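Local atomic coordinates of dihydrodipicolinate synthase family protein (Sinorhizobium meliloti, PDB entry 4DNH), a protein that is of unknown function but folds as a TIM barrel and is probably an enzyme related to dihydrodipicolinate synthase. Residues A96-L99 and I100-L104; A164-G167 and P168-I172; S295-N298 and G299-F302. All blocks are in the same frame, centred on the assembly; numbering follows the deposited sequence.

Contact 1. Residues A96-L99 and I100-L104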
loop_
_atom_site.group_PDB
_atom_site.type_symbol
_atom_site.label_atom_id
_atom_site.label_comp_id
_atom_site.label_asym_id
_atom_site.label_seq_id
_atom_site.Cartn_x
_atom_site.Cartn_y
_atom_site.Cartn_z
ATOM N N ALA A 96 8.831 -6.174 11.104
ATOM C CA ALA A 96 8.343 -4.849 10.732
ATOM C C ALA A 96 9.218 -3.739 11.332
ATOM O O ALA A 96 9.580 -2.791 10.639
ATOM C CB ALA A 96 6.884 -4.673 11.139
ATOM N N ARG A 97 9.540 -3.873 12.616
ATOM C CA ARG A 97 10.452 -2.977 13.320
ATOM C C ARG A 97 11.832 -2.963 12.634
ATOM O O ARG A 97 12.420 -1.903 12.413
ATOM C CB ARG A 97 10.572 -3.427 14.776
ATOM C CG ARG A 97 11.358 -2.487 15.672
ATOM C CD ARG A 97 11.816 -3.178 16.944
ATOM N NE ARG A 97 12.528 -2.242 17.812
ATOM C CZ ARG A 97 12.199 -1.965 19.074
ATOM N NH1 ARG A 97 11.167 -2.574 19.657
ATOM N NH2 ARG A 97 12.915 -1.082 19.761
ATOM N N GLU A 98 12.329 -4.134 12.251
ATOM C CA GLU A 98 13.627 -4.206 11.594
ATOM C C GLU A 98 13.581 -3.539 10.222
ATOM O O GLU A 98 14.504 -2.829 9.847
ATOM C CB GLU A 98 14.118 -5.650 11.528
ATOM C CG GLU A 98 15.466 -5.870 10.862
ATOM C CD GLU A 98 16.656 -5.318 11.640
ATOM O OE1 GLU A 98 16.475 -4.502 12.582
ATOM O OE2 GLU A 98 17.798 -5.706 11.287
ATOM N N LEU A 99 12.481 -3.716 9.499
ATOM C CA LEU A 99 12.354 -3.124 8.166
ATOM C C LEU A 99 12.299 -1.605 8.280
ATOM O O LEU A 99 12.954 -0.881 7.528
ATOM C CB LEU A 99 11.125 -3.672 7.467
ATOM C CG LEU A 99 10.744 -3.160 6.084
ATOM C CD1 LEU A 99 11.923 -3.169 5.117
ATOM C CD2 LEU A 99 9.602 -4.021 5.561
ATOM N N ILE A 100 11.544 -1.137 9.259
ATOM C CA ILE A 100 11.482 0.274 9.575
ATOM C C ILE A 100 12.875 0.834 9.899
ATOM O O ILE A 100 13.280 1.834 9.336
ATOM C CB ILE A 100 10.447 0.548 10.689
ATOM C CG1 ILE A 100 9.029 0.305 10.136
ATOM C CG2 ILE A 100 10.611 1.963 11.236
ATOM C CD1 ILE A 100 7.905 0.420 11.147
ATOM N N ARG A 101 13.608 0.155 10.773
ATOM C CA ARG A 101 14.976 0.543 11.139
ATOM C C ARG A 101 15.933 0.637 9.933
ATOM O O ARG A 101 16.592 1.658 9.748
ATOM C CB ARG A 101 15.517 -0.415 12.203
ATOM C CG ARG A 101 16.895 -0.072 12.735
ATOM C CD ARG A 101 17.543 -1.297 13.356
ATOM N NE ARG A 101 18.982 -1.268 13.113
ATOM C CZ ARG A 101 19.655 -2.109 12.328
ATOM N NH1 ARG A 101 19.046 -3.109 11.707
ATOM N NH2 ARG A 101 20.963 -1.955 12.187
ATOM N N ARG A 102 16.002 -0.414 9.116
ATOM C CA ARG A 102 16.833 -0.388 7.896
ATOM C C ARG A 102 16.420 0.719 6.919
ATOM O O ARG A 102 17.274 1.467 6.443
ATOM C CB ARG A 102 16.782 -1.716 7.154
ATOM C CG ARG A 102 16.874 -2.927 8.040
ATOM C CD ARG A 102 18.279 -3.431 8.119
ATOM N NE ARG A 102 18.306 -4.813 8.582
ATOM C CZ ARG A 102 19.122 -5.742 8.096
ATOM N NH1 ARG A 102 19.961 -5.443 7.102
ATOM N NH2 ARG A 102 19.083 -6.970 8.596
ATOM N N SER A 103 15.121 0.822 6.621
ATOM C CA SER A 103 14.624 1.840 5.684
ATOM C C SER A 103 14.901 3.290 6.112
ATOM O O SER A 103 15.325 4.106 5.289
ATOM C CB SER A 103 13.142 1.648 5.399
ATOM O OG SER A 103 12.967 0.606 4.466
ATOM N N LEU A 104 14.675 3.598 7.389
ATOM C CA LEU A 104 15.032 4.911 7.926
ATOM C C LEU A 104 16.507 5.195 7.700
ATOM O O LEU A 104 16.866 6.285 7.244
ATOM C CB LEU A 104 14.624 5.057 9.403
ATOM C CG LEU A 104 13.090 5.138 9.583
ATOM C CD1 LEU A 104 12.671 4.999 11.035
ATOM C CD2 LEU A 104 12.506 6.417 8.984
#
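Ala-96 to Leu-99 and Ile-100 to Leu-104 are successive turns of one helix, and the backbone bonds between them follow the regular i to i+4 pattern: Ile-100 N to Ala-96 O, Arg-101 N to Arg-97 O, Arg-102 N to Glu-98 O and Ser-103 N to Leu-99 O, each 2.9 Å. Ile-100 also lays its CG1 beside Ala-96 O, at 3.2 Å. On the partly exposed flank turned toward helix 61-73, Glu-98 is clasped by two arginines. With CG opposite its backbone N (chi1 180°) and the chain bent at chi2, its carboxylate swings back toward the following turn. Arg-101 runs alongside it with the planes of the two groups nearly parallel (18° apart), NH1 lying 2.9 Å from Glu-98 OE2 in a salt bridge and giving OE1 a weak bond. Arg-102 comes in almost at right angles, its guanidinium plane 79° from the carboxylate; its NE reaches Glu-98 OE2 at 2.9 Å from above the carboxylate plane, and NH2 adds a weaker bond. OE2 thus serves both arginines, which probably favours the charged carboxylate. Arg-102 also makes a cation-pi contact with Trp-61. On the buried side Leu-99 CD1 sits 4.0 Å from Ser-103 OG, which is hydrogen-bonded to Glu-80. The i to i+3 and i to i+4 salt-bridge network lies on the connecting helix of the beta-alpha-beta unit strand 77-80, helix 93-108, strand 115-119 of the TIM barrel.

Contact 2. Residues A164-G167 and P168-I172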
loop_
_atom_site.group_PDB
_atom_site.type_symbol
_atom_site.label_atom_id
_atom_site.label_comp_id
_atom_site.label_asym_id
_atom_site.label_seq_id
_atom_site.Cartn_x
_atom_site.Cartn_y
_atom_site.Cartn_z
ATOM N N ALA A 164 -11.949 -5.209 21.561
ATOM C CA ALA A 164 -12.181 -4.798 22.949
ATOM C C ALA A 164 -13.162 -3.630 23.082
ATOM O O ALA A 164 -13.875 -3.532 24.082
ATOM C CB ALA A 164 -10.866 -4.478 23.645
ATOM N N ALA A 165 -13.197 -2.756 22.078
ATOM C CA ALA A 165 -13.998 -1.527 22.125
ATOM C C ALA A 165 -15.485 -1.797 22.346
ATOM O O ALA A 165 -16.096 -2.567 21.618
ATOM C CB ALA A 165 -13.793 -0.713 20.855
ATOM N N LYS A 166 -16.067 -1.153 23.349
ATOM C CA LYS A 166 -17.494 -1.342 23.639
ATOM C C LYS A 166 -18.358 -0.242 23.015
ATOM O O LYS A 166 -19.531 -0.092 23.349
ATOM C CB LYS A 166 -17.727 -1.512 25.150
ATOM C CG LYS A 166 -17.169 -2.834 25.665
ATOM C CD LYS A 166 -17.386 -3.061 27.150
ATOM C CE LYS A 166 -16.938 -4.469 27.518
ATOM N NZ LYS A 166 -17.222 -4.811 28.936
ATOM N N GLY A 167 -17.762 0.494 22.078
ATOM C CA GLY A 167 -18.429 1.580 21.365
ATOM C C GLY A 167 -17.462 2.644 20.859
ATOM O O GLY A 167 -16.244 2.460 20.920
ATOM N N PRO A 168 -18.003 3.773 20.363
ATOM C CA PRO A 168 -17.196 4.889 19.862
ATOM C C PRO A 168 -16.262 5.512 20.915
ATOM O O PRO A 168 -15.160 5.951 20.574
ATOM C CB PRO A 168 -18.252 5.916 19.418
ATOM C CG PRO A 168 -19.497 5.130 19.207
ATOM C CD PRO A 168 -19.448 4.046 20.241
ATOM N N GLU A 169 -16.694 5.527 22.175
ATOM C CA GLU A 169 -15.993 6.256 23.238
ATOM C C GLU A 169 -14.598 5.707 23.558
ATOM O O GLU A 169 -13.715 6.452 23.985
ATOM C CB GLU A 169 -16.865 6.358 24.504
ATOM C CG GLU A 169 -17.057 5.067 25.305
ATOM C CD GLU A 169 -17.985 4.053 24.651
ATOM O OE1 GLU A 169 -18.918 4.452 23.917
ATOM O OE2 GLU A 169 -17.783 2.842 24.882
ATOM N N ASP A 170 -14.403 4.411 23.338
ATOM C CA ASP A 170 -13.101 3.786 23.535
ATOM C C ASP A 170 -12.097 4.200 22.450
ATOM O O ASP A 170 -10.910 4.396 22.724
ATOM C CB ASP A 170 -13.248 2.264 23.609
ATOM C CG ASP A 170 -13.938 1.805 24.885
ATOM O OD1 ASP A 170 -13.772 2.462 25.937
ATOM O OD2 ASP A 170 -14.639 0.776 24.845
ATOM N N TYR A 171 -12.578 4.358 21.224
ATOM C CA TYR A 171 -11.729 4.871 20.159
ATOM C C TYR A 171 -11.319 6.303 20.446
ATOM O O TYR A 171 -10.187 6.689 20.179
ATOM C CB TYR A 171 -12.447 4.810 18.822
ATOM C CG TYR A 171 -12.650 3.414 18.325
ATOM C CD1 TYR A 171 -13.779 2.675 18.693
ATOM C CD2 TYR A 171 -11.706 2.820 17.497
ATOM C CE1 TYR A 171 -13.959 1.386 18.238
ATOM C CE2 TYR A 171 -11.875 1.537 17.038
ATOM C CZ TYR A 171 -13.003 0.827 17.407
ATOM O OH TYR A 171 -13.153 -0.448 16.929
ATOM N N ILE A 172 -12.250 7.090 20.977
ATOM C CA ILE A 172 -11.973 8.484 21.296
ATOM C C ILE A 172 -10.862 8.565 22.346
ATOM O O ILE A 172 -9.910 9.310 22.162
ATOM C CB ILE A 172 -13.257 9.253 21.715
ATOM C CG1 ILE A 172 -14.147 9.488 20.491
ATOM C CG2 ILE A 172 -12.916 10.594 22.349
ATOM C CD1 ILE A 172 -15.637 9.492 20.779
#
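Lys-166 and Asp-170 join across the short linker that leads from helix 159-164 into helix 168-181, part of the connection between strands 153-155 and 186-191 of the TIM barrel. Three side chains of the new helix turn back onto the linker from separate directions. Asp-170 reaches it with one oxygen: its CG stands opposite the carbonyl carbon (chi1 -70°), and OD2 takes the N-H of Lys-166 at 2.8 Å through its anti lone pair, in a nearly straight bond (173°). This holds the backbone at Lys-166 against the first turn of the helix; OD1 has a long, weak ion pair with Arg-173. Glu-169 folds back over the same linker, its chi1 of 72° placing CG between backbone N and carbonyl carbon and the bend at chi2 laying the carboxylate beside Gly-167. OE2 comes to 3.7 Å from Lys-166 C and OE1 to 3.8 Å from Gly-167 C, contacts without a hydrogen bond. An alanine in place of Glu-169 removes this folded carboxylate and would probably leave the Lys-166 to Gly-167 peptide less closely packed on that side. Gly-167 adopts backbone angles that a side chain could hardly tolerate, since a CB would jam against the preceding carbonyl and clash with Pro-168 CD and Glu-169 OE1. Tyr-171 lies along another side of the linker, its ring edge-to-face with Tyr-202. Ala-165 CB approaches this ring obliquely, 3.4 Å from CE1, while Gly-167 O lies in the ring plane at its edge, 3.3 Å from Tyr-171 CD1.

Contact 3. Residues S295-N298 and G299-F302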
loop_
_atom_site.group_PDB
_atom_site.type_symbol
_atom_site.label_atom_id
_atom_site.label_comp_id
_atom_site.label_asym_id
_atom_site.label_seq_id
_atom_site.Cartn_x
_atom_site.Cartn_y
_atom_site.Cartn_z
ATOM N N SER A 295 2.409 19.693 -13.746
ATOM C CA SER A 295 2.625 20.636 -14.849
ATOM C C SER A 295 1.292 21.145 -15.426
ATOM O O SER A 295 1.249 21.643 -16.553
ATOM C CB SER A 295 3.465 19.984 -15.958
ATOM O OG SER A 295 4.841 19.941 -15.616
ATOM N N GLY A 296 0.212 21.015 -14.653
ATOM C CA GLY A 296 -1.124 21.433 -15.087
ATOM C C GLY A 296 -1.597 20.754 -16.362
ATOM O O GLY A 296 -2.578 21.188 -16.974
ATOM N N ARG A 297 -0.889 19.694 -16.759
ATOM C CA ARG A 297 -1.232 18.895 -17.940
ATOM C C ARG A 297 -2.183 17.717 -17.637
ATOM O O ARG A 297 -1.852 16.549 -17.888
ATOM C CB ARG A 297 0.036 18.399 -18.640
ATOM C CG ARG A 297 0.583 19.346 -19.688
ATOM C CD ARG A 297 1.088 18.581 -20.905
ATOM N NE ARG A 297 2.040 17.542 -20.520
ATOM C CZ ARG A 297 3.352 17.727 -20.384
ATOM N NH1 ARG A 297 3.892 18.919 -20.621
ATOM N NH2 ARG A 297 4.131 16.711 -20.014
ATOM N N ASN A 298 -3.374 18.042 -17.132
ATOM C CA ASN A 298 -4.386 17.042 -16.759
ATOM C C ASN A 298 -4.742 15.986 -17.820
ATOM O O ASN A 298 -5.080 14.849 -17.481
ATOM C CB ASN A 298 -5.646 17.731 -16.236
ATOM C CG ASN A 298 -5.400 18.478 -14.934
ATOM O OD1 ASN A 298 -4.317 19.042 -14.712
ATOM N ND2 ASN A 298 -6.406 18.481 -14.060
ATOM N N GLY A 299 -4.653 16.360 -19.092
ATOM C CA GLY A 299 -4.881 15.432 -20.195
ATOM C C GLY A 299 -3.891 14.282 -20.212
ATOM O O GLY A 299 -4.287 13.120 -20.325
ATOM N N GLU A 300 -2.602 14.591 -20.086
ATOM C CA GLU A 300 -1.580 13.540 -20.095
ATOM C C GLU A 300 -1.605 12.668 -18.824
ATOM O O GLU A 300 -1.373 11.457 -18.893
ATOM C CB GLU A 300 -0.187 14.103 -20.369
ATOM C CG GLU A 300 0.694 13.141 -21.159
ATOM C CD GLU A 300 2.180 13.488 -21.110
ATOM O OE1 GLU A 300 2.526 14.689 -21.048
ATOM O OE2 GLU A 300 3.008 12.545 -21.148
ATOM N N PHE A 301 -1.903 13.285 -17.682
ATOM C CA PHE A 301 -2.164 12.559 -16.446
ATOM C C PHE A 301 -3.095 11.363 -16.673
ATOM O O PHE A 301 -2.725 10.215 -16.357
ATOM C CB PHE A 301 -2.761 13.508 -15.410
ATOM C CG PHE A 301 -3.211 12.834 -14.134
ATOM C CD1 PHE A 301 -2.305 12.568 -13.114
ATOM C CD2 PHE A 301 -4.557 12.501 -13.937
ATOM C CE1 PHE A 301 -2.723 11.977 -11.930
ATOM C CE2 PHE A 301 -4.982 11.901 -12.759
ATOM C CZ PHE A 301 -4.067 11.642 -11.754
ATOM N N PHE A 302 -4.286 11.629 -17.224
ATOM C CA PHE A 302 -5.278 10.584 -17.485
ATOM C C PHE A 302 -4.834 9.611 -18.577
ATOM O O PHE A 302 -5.059 8.409 -18.450
ATOM C CB PHE A 302 -6.651 11.179 -17.837
ATOM C CG PHE A 302 -7.385 11.779 -16.661
ATOM C CD1 PHE A 302 -7.862 10.974 -15.629
ATOM C CD2 PHE A 302 -7.621 13.155 -16.599
ATOM C CE1 PHE A 302 -8.535 11.518 -14.549
ATOM C CE2 PHE A 302 -8.301 13.714 -15.518
ATOM C CZ PHE A 302 -8.757 12.890 -14.492
#
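A Schellman motif ends helix 283-294, with Gly-296 as its positive-phi C-prime residue, and Arg-297 directly after it takes the N-cap position of helix 298-305, where it meets Glu-300. In the motif Arg-297 N bonds to Ala-292 O and Gly-296 N to Leu-293 O. The carbonyl of Arg-297 then opens the next helix: its O receives Phe-301 N at 3.3 Å in a straight bond (172°) lying in the carbonyl plane, and Glu-300 N more weakly. The side chains of Arg-297 and Glu-300 run alongside one another, with guanidinium and carboxylate planes 19° apart. Bends at chi2 and chi3 bring the arginine edge round so that a single oxygen, Glu-300 OE1, sits in the fork between NH2 at 2.8 Å and NE at 2.9 Å. Both bonds of this salt bridge are strongly bent and weak, as expected when one oxygen is shared by two N-H groups. Asn-298 O accepts a weak bond from Phe-302 N and also lies 3.2 Å from Phe-302 CD2 and 3.4 Å from Phe-301 CB. Phe-301 CD2 stands 3.9 Å above the centre of the Phe-302 ring, and Phe-301 is buried against Ala-289, Leu-293 and Ala-265. A Schellman end followed at once by a new helix start, with an i to i+3 ion pair across the junction, makes a compact turn between helices 283-294 and 298-305, which follow the last barrel strand, 273-276.

How the contacts relate
All three contacts are local, contact 1 within a helix and contacts 2 and 3 where a linker enters one; they are placed in series along one TIM-barrel chain, and none touches another. Contact 1 lies within the helix linking the second and third barrel strands and is the most central, its centre about 16 Å from the centre of the chain. Contact 2 starts a helix between the fourth and fifth strands, its centre about 31 Å from that of contact 1. Contact 3 lies between two helices that follow the eighth strand, with centres about 35 Å from contact 1 and 44 Å from contact 2. Even nearest atoms remain at least about 21 Å apart.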